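Local coordinates for Endoglucanase(Endo-1,4-beta-glucanase)protein (Pseudomonas stutzeri, PDB 6R2J), which probably hydrolyses beta-1,4-glucosidic bonds inside cellulose chains, as a glycoside hydrolase family 5 endoglucanase of the TIM-barrel clan, at residues Arg235-Ile238 against Glu239-Lys243; Pro29-Asn32 against Gly33-Tyr36; Tyr282-Gly286 against Pro287-Thr291. One frame throughout, in Å; residues are numbered along the deposited sequence. Where two conformers were deposited one is given.

Interaction 1 of 3, residues Arg235-Ile238 against Glu239-Lys243; sequences RPFI and EWLQK
Leu241 lays its CD1 methyl over one face of the Phe237 ring. The methyl sits 3.6 Å from the ring centroid, only 15° off the ring normal, so this is a CH-pi contact. It is offset toward the rim and closest to CZ. Phe237 has CG anti to the backbone N (chi1 177°), which carries the ring outward, where the Leu241 side chain of the next turn reaches its face. The same CD1 also meets Ile238, whose own CD1 lies 3.9 Å from it. The methyl is thus shared by two residues of the preceding turn.

On the outer side, Arg235 and Glu239 run side by side and point the same way. Their contact is made by the arginine's aliphatic part: Arg235 CG is 3.1 Å from Glu239 OE2. The charged ends do not meet, with Arg235 NE 4.7 Å from Glu239 OE2, and the guanidinium and carboxylate planes are turned 43° apart. Any attraction between the charges is probably weak at this separation.

All of this lies on helix 229-244, one of the helices packed outside the parallel TIM barrel. Four successive i to i+4 backbone bonds set the spacing, from Glu239 N to Arg235 O through Gln242 N to Ile238 O. Pro236 has no amide hydrogen to give, and the helix is kinked there. The buried side reaches strand 201-206, where Phe237 touches Ala205 and Leu241 touches Tyr203. Ile238 packs on Tyr272 and Asn276 of helix 260-276.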
# COMPACT_ATOMS: atom_id res chain seq x y z
N ARG A 235 -14.11 2.43 10.34
CA ARG A 235 -14.27 3.29 11.51
C ARG A 235 -13.42 2.87 12.71
O ARG A 235 -12.84 3.75 13.36
CB ARG A 235 -15.76 3.35 11.88
CG ARG A 235 -16.11 4.15 13.11
CD ARG A 235 -17.59 3.99 13.44
NE ARG A 235 -18.50 4.09 12.29
CZ ARG A 235 -19.34 3.12 11.90
NH1 ARG A 235 -19.40 1.96 12.56
NH2 ARG A 235 -20.14 3.33 10.84
N PRO A 236 -13.32 1.59 13.06
CA PRO A 236 -12.43 1.21 14.16
C PRO A 236 -11.04 1.81 14.00
O PRO A 236 -10.47 2.31 14.99
CB PRO A 236 -12.43 -0.31 14.04
CG PRO A 236 -13.76 -0.65 13.43
CD PRO A 236 -13.93 0.41 12.42
N PHE A 237 -10.51 1.77 12.77
CA PHE A 237 -9.14 2.20 12.44
C PHE A 237 -9.01 3.71 12.54
O PHE A 237 -8.10 4.22 13.21
CB PHE A 237 -8.82 1.67 11.02
CG PHE A 237 -7.47 2.09 10.50
CD1 PHE A 237 -6.33 1.94 11.26
CD2 PHE A 237 -7.36 2.64 9.22
CE1 PHE A 237 -5.10 2.37 10.77
CE2 PHE A 237 -6.15 3.08 8.73
CZ PHE A 237 -5.02 2.93 9.50
N ILE A 238 -9.93 4.44 11.88
CA ILE A 238 -9.99 5.90 11.97
C ILE A 238 -10.08 6.34 13.43
O ILE A 238 -9.38 7.26 13.86
CB ILE A 238 -11.19 6.42 11.14
CG1 ILE A 238 -11.04 5.98 9.67
CG2 ILE A 238 -11.38 7.93 11.36
CD1 ILE A 238 -9.65 5.96 9.14
N GLU A 239 -10.93 5.68 14.20
CA GLU A 239 -11.11 6.07 15.59
C GLU A 239 -9.85 5.83 16.40
O GLU A 239 -9.48 6.65 17.24
CB GLU A 239 -12.28 5.29 16.20
CG GLU A 239 -13.64 5.82 15.73
CD GLU A 239 -14.79 5.14 16.38
OE1 GLU A 239 -14.53 4.34 17.28
OE2 GLU A 239 -15.94 5.38 15.98
N TRP A 240 -9.16 4.72 16.14
CA TRP A 240 -7.86 4.50 16.76
C TRP A 240 -6.85 5.56 16.33
O TRP A 240 -6.08 6.06 17.16
CB TRP A 240 -7.34 3.13 16.36
CG TRP A 240 -6.09 2.71 17.01
CD1 TRP A 240 -5.96 1.99 18.17
CD2 TRP A 240 -4.77 2.95 16.53
NE1 TRP A 240 -4.63 1.79 18.45
CE2 TRP A 240 -3.88 2.37 17.46
CE3 TRP A 240 -4.24 3.61 15.41
CZ2 TRP A 240 -2.48 2.42 17.30
CZ3 TRP A 240 -2.84 3.65 15.25
CH2 TRP A 240 -1.99 3.07 16.19
N LEU A 241 -6.82 5.89 15.04
CA LEU A 241 -5.96 6.98 14.57
C LEU A 241 -6.27 8.30 15.29
O LEU A 241 -5.38 8.96 15.83
CB LEU A 241 -6.10 7.15 13.07
CG LEU A 241 -5.56 5.96 12.28
CD1 LEU A 241 -6.09 6.04 10.83
CD2 LEU A 241 -4.08 5.88 12.27
N GLN A 242 -7.54 8.70 15.32
CA GLN A 242 -7.86 9.96 15.98
C GLN A 242 -7.44 9.94 17.44
O GLN A 242 -6.90 10.93 17.96
CB GLN A 242 -9.35 10.25 15.83
CG GLN A 242 -9.79 10.45 14.37
CD GLN A 242 -11.27 10.67 14.20
OE1 GLN A 242 -11.70 11.64 13.54
NE2 GLN A 242 -12.08 9.80 14.81
N LYS A 243 -7.70 8.83 18.14
CA LYS A 243 -7.40 8.79 19.57
C LYS A 243 -5.90 8.88 19.83
O LYS A 243 -5.47 9.55 20.77
CB LYS A 243 -8.00 7.54 20.21
CG LYS A 243 -9.53 7.56 20.30
CD LYS A 243 -9.98 7.97 21.71
CE LYS A 243 -11.27 8.78 21.65
NZ LYS A 243 -11.80 9.10 23.01

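Interaction 2 of 3, residues Pro29-Asn32 against Gly33-Tyr36; sequences PGKN and GTHY
Lys31 and His35 hold each other through two hydrogen bonds. Lys31 N donates to His35 ND1 at 2.9 Å, and the donor lies almost exactly in the imidazole plane. ND1 therefore acts as an acceptor here. In return His35 N donates to Lys31 O at 3.1 Å. That carbonyl oxygen also takes Thr34 N, which comes from above the carbonyl plane. Lys31-Thr34 is thus a type II beta turn with Gly33 at its third position, and the bond from His35 N extends it by one residue. A water links Gly30 O, to which it donates at 2.9 Å, with Tyr36 OH.

Around this polar core the chain curls over the Tyr36 ring. Asn32 CA sits over the ring face, 3.8 Å from the centroid, as a CH-pi contact. Tyr36 CG lies between its backbone N and carbonyl carbon (chi1 66°), which folds the ring back under Asn32. The Asn32 amide is turned nearly parallel to the ring, with the planes 7° apart, and Asn32 CB is 3.5 Å from Tyr36 CE1. Replacing Tyr36 with an alanine would probably leave Asn32 without the surface it rests on, and both the bridging water and Gln76 without their hydroxyl partner.

The stretch is a surface loop between strand 14-18 and helix 41-49 of the barrel. Pro29 O accepts from Arg63 of helix 61-64, and Tyr36 OH is also bonded to Gln76 of helix 74-89.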
# COMPACT_ATOMS: atom_id res chain seq x y z
N PRO A 29 14.28 -16.37 -7.55
CA PRO A 29 13.96 -14.96 -7.82
C PRO A 29 12.91 -14.83 -8.93
O PRO A 29 12.23 -13.78 -9.06
CB PRO A 29 15.30 -14.35 -8.23
CG PRO A 29 16.15 -15.53 -8.63
CD PRO A 29 15.67 -16.72 -7.87
N GLY A 30 12.73 -15.91 -9.69
CA GLY A 30 11.89 -15.81 -10.86
C GLY A 30 12.50 -14.89 -11.91
O GLY A 30 13.58 -14.32 -11.75
N LYS A 31 11.76 -14.72 -13.02
CA LYS A 31 12.21 -13.85 -14.09
C LYS A 31 11.20 -12.73 -14.35
O LYS A 31 10.00 -12.97 -14.44
CB LYS A 31 12.39 -14.64 -15.38
CG LYS A 31 13.54 -15.62 -15.36
CD LYS A 31 13.66 -16.32 -16.69
CE LYS A 31 12.39 -16.95 -17.20
NZ LYS A 31 12.54 -17.48 -18.62
N ASN A 32 11.70 -11.51 -14.45
CA ASN A 32 10.88 -10.41 -14.92
C ASN A 32 10.35 -10.75 -16.31
O ASN A 32 11.08 -11.23 -17.18
CB ASN A 32 11.72 -9.14 -14.95
CG ASN A 32 10.96 -7.94 -15.41
OD1 ASN A 32 9.73 -7.90 -15.32
ND2 ASN A 32 11.68 -6.93 -15.88
N GLY A 33 9.07 -10.51 -16.50
CA GLY A 33 8.43 -10.79 -17.77
C GLY A 33 7.76 -12.15 -17.86
O GLY A 33 7.02 -12.41 -18.83
N THR A 34 8.01 -13.03 -16.90
CA THR A 34 7.43 -14.36 -16.88
C THR A 34 6.60 -14.53 -15.62
O THR A 34 5.40 -14.77 -15.70
CB THR A 34 8.54 -15.40 -16.92
OG1 THR A 34 9.34 -15.20 -18.08
CG2 THR A 34 7.95 -16.79 -16.94
N HIS A 35 7.24 -14.41 -14.46
CA HIS A 35 6.63 -14.63 -13.16
C HIS A 35 6.14 -13.35 -12.53
O HIS A 35 5.15 -13.37 -11.80
CB HIS A 35 7.65 -15.30 -12.24
CG HIS A 35 8.27 -16.51 -12.84
ND1 HIS A 35 9.59 -16.56 -13.23
CD2 HIS A 35 7.75 -17.73 -13.14
CE1 HIS A 35 9.86 -17.75 -13.74
NE2 HIS A 35 8.75 -18.47 -13.72
N TYR A 36 6.80 -12.24 -12.82
CA TYR A 36 6.39 -10.94 -12.33
C TYR A 36 6.67 -9.94 -13.44
O TYR A 36 7.28 -10.26 -14.47
CB TYR A 36 7.10 -10.57 -11.02
CG TYR A 36 8.61 -10.38 -11.15
CD1 TYR A 36 9.14 -9.16 -11.54
CD2 TYR A 36 9.51 -11.43 -10.91
CE1 TYR A 36 10.48 -8.97 -11.65
CE2 TYR A 36 10.85 -11.25 -11.03
CZ TYR A 36 11.35 -10.01 -11.40
OH TYR A 36 12.70 -9.81 -11.51
O HOH W 1 14.45 -11.75 -10.85
O HOH W 2 11.17 -12.89 -19.04

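Interaction 3 of 3, residues Tyr282-Gly286 against Pro287-Thr291; sequences YWAGG and PGWGT
Trp289 folds its indole back against the end of strand 280-285, and the one direct hydrogen bond across the contact runs from its NE1 to Gly285 O. That bond is 3.0 Å long and bent, with an N-H...O angle of 145°. The oxygen lies near the indole plane, but the nitrogen stands well above the carbonyl plane. Gly285 O also bonds Ser19 OG, so this carbonyl has at least two partners.

A second polar link runs through water. One molecule donates to Gly286 O at 2.7 Å and accepts from Trp289 N. It bridges the backbone across Pro287 and Gly288. Gly286 has a positive phi, and a side chain there would clash with Pro287 CD.

Apolar contacts complete the fit. Ala284 CB touches the indole at Trp289 CZ2, 3.6 Å away. The far corner of the same ring, CH2, lies 3.9 Å from Trp283 CZ2. The two indoles cross at a steep angle, their planes 74° apart. The centroids of the Trp283 five-membered ring and the Trp289 six-membered ring are 5.5 Å apart. Trp283 extends with CG anti to its backbone N (chi1 -174°), which puts its indole beside Trp289. Its peptide bond to Ala284 is cis. A non-proline cis peptide after a tryptophan at the end of the last barrel strand is a known feature of family 5 active sites.

Outside the segments, Tyr292 stacks on Trp289, and Phe23 meets it edge-to-face. The side chain of Trp283 comes within about 3 Å of a bound Tris, probably from the crystallisation liquor, and about 8 Å of a bound glucose unit. One bent hydrogen bond, a water bridge and carbon contacts together tie the loop to the strand end. The indole N-H is satisfied while the ring carbons meet apolar and aromatic groups.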
# COMPACT_ATOMS: atom_id res chain seq x y z
N TYR A 282 -6.55 1.64 -4.27
CA TYR A 282 -7.35 0.57 -4.82
C TYR A 282 -6.47 -0.61 -5.20
O TYR A 282 -5.39 -0.42 -5.76
CB TYR A 282 -8.07 1.06 -6.08
CG TYR A 282 -9.03 0.03 -6.60
CD1 TYR A 282 -10.30 -0.02 -6.11
CD2 TYR A 282 -8.65 -0.92 -7.52
CE1 TYR A 282 -11.17 -0.94 -6.53
CE2 TYR A 282 -9.51 -1.88 -7.92
CZ TYR A 282 -10.78 -1.88 -7.41
OH TYR A 282 -11.68 -2.84 -7.76
N TRP A 283 -6.97 -1.83 -4.98
CA TRP A 283 -6.31 -3.06 -5.40
C TRP A 283 -7.10 -3.73 -6.53
O TRP A 283 -8.17 -4.30 -6.26
CB TRP A 283 -6.24 -4.03 -4.22
CG TRP A 283 -5.44 -5.27 -4.61
CD1 TRP A 283 -5.90 -6.43 -5.19
CD2 TRP A 283 -4.02 -5.42 -4.47
NE1 TRP A 283 -4.84 -7.29 -5.42
CE2 TRP A 283 -3.69 -6.69 -4.99
CE3 TRP A 283 -3.00 -4.61 -3.97
CZ2 TRP A 283 -2.37 -7.16 -5.00
CZ3 TRP A 283 -1.74 -5.08 -3.95
CH2 TRP A 283 -1.42 -6.32 -4.48
N ALA A 284 -6.60 -3.70 -7.77
CA ALA A 284 -5.31 -3.13 -8.16
C ALA A 284 -5.39 -2.83 -9.63
O ALA A 284 -6.24 -3.41 -10.29
CB ALA A 284 -4.18 -4.11 -7.90
N GLY A 285 -4.48 -2.00 -10.16
CA GLY A 285 -4.29 -1.82 -11.60
C GLY A 285 -2.93 -2.28 -12.10
O GLY A 285 -2.15 -2.87 -11.33
N GLY A 286 -2.62 -2.03 -13.36
CA GLY A 286 -1.31 -2.37 -13.88
C GLY A 286 -1.29 -3.58 -14.80
O GLY A 286 -2.34 -4.14 -15.13
N PRO A 287 -0.09 -4.03 -15.19
CA PRO A 287 0.00 -5.18 -16.09
C PRO A 287 -0.18 -6.55 -15.43
O PRO A 287 0.06 -6.74 -14.24
CB PRO A 287 1.42 -5.08 -16.66
CG PRO A 287 2.20 -4.51 -15.52
CD PRO A 287 1.25 -3.48 -14.89
N GLY A 288 -0.61 -7.50 -16.26
CA GLY A 288 -0.67 -8.87 -15.88
C GLY A 288 -1.90 -9.35 -15.15
O GLY A 288 -1.89 -10.49 -14.68
N TRP A 289 -2.96 -8.55 -15.06
CA TRP A 289 -4.14 -8.97 -14.31
C TRP A 289 -5.20 -9.69 -15.14
O TRP A 289 -6.20 -10.18 -14.57
CB TRP A 289 -4.79 -7.74 -13.69
CG TRP A 289 -4.04 -7.16 -12.55
CD1 TRP A 289 -3.49 -5.92 -12.49
CD2 TRP A 289 -3.81 -7.77 -11.28
NE1 TRP A 289 -2.91 -5.73 -11.26
CE2 TRP A 289 -3.10 -6.85 -10.50
CE3 TRP A 289 -4.14 -9.01 -10.73
CZ2 TRP A 289 -2.70 -7.12 -9.21
CZ3 TRP A 289 -3.73 -9.29 -9.44
CH2 TRP A 289 -3.03 -8.34 -8.70
N GLY A 290 -5.02 -9.80 -16.45
CA GLY A 290 -6.02 -10.49 -17.26
C GLY A 290 -7.42 -10.02 -16.93
O GLY A 290 -7.70 -8.82 -16.88
N THR A 291 -8.32 -10.97 -16.69
CA THR A 291 -9.70 -10.67 -16.36
C THR A 291 -9.98 -10.71 -14.86
O THR A 291 -11.13 -10.88 -14.45
CB THR A 291 -10.66 -11.57 -17.15
OG1 THR A 291 -10.39 -12.94 -16.86
CG2 THR A 291 -10.50 -11.31 -18.63
O HOH W 3 -3.61 -6.13 -16.41

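Along the chain the order is interaction 2, interaction 1, interaction 3. Interactions 2 and 3 are neighbours in space, with centres about 16 Å apart and nearest atoms about 7 Å apart. Interaction 2 lies in the loop after strand 14-18; interaction 3 spans the end of strand 280-285 and the loop after it. Interaction 1 lies across the chain's centre, with its centre about 39 Å from that of interaction 2 and 30 Å from that of interaction 3. It belongs to outer helix 229-244, and the Phe237 side chain is about 10 Å from bound glucose. Strands 14-18 and 280-285, first and last, meet in parallel to close the barrel, and Phe23 touches both Tyr36 and Trp289 above them.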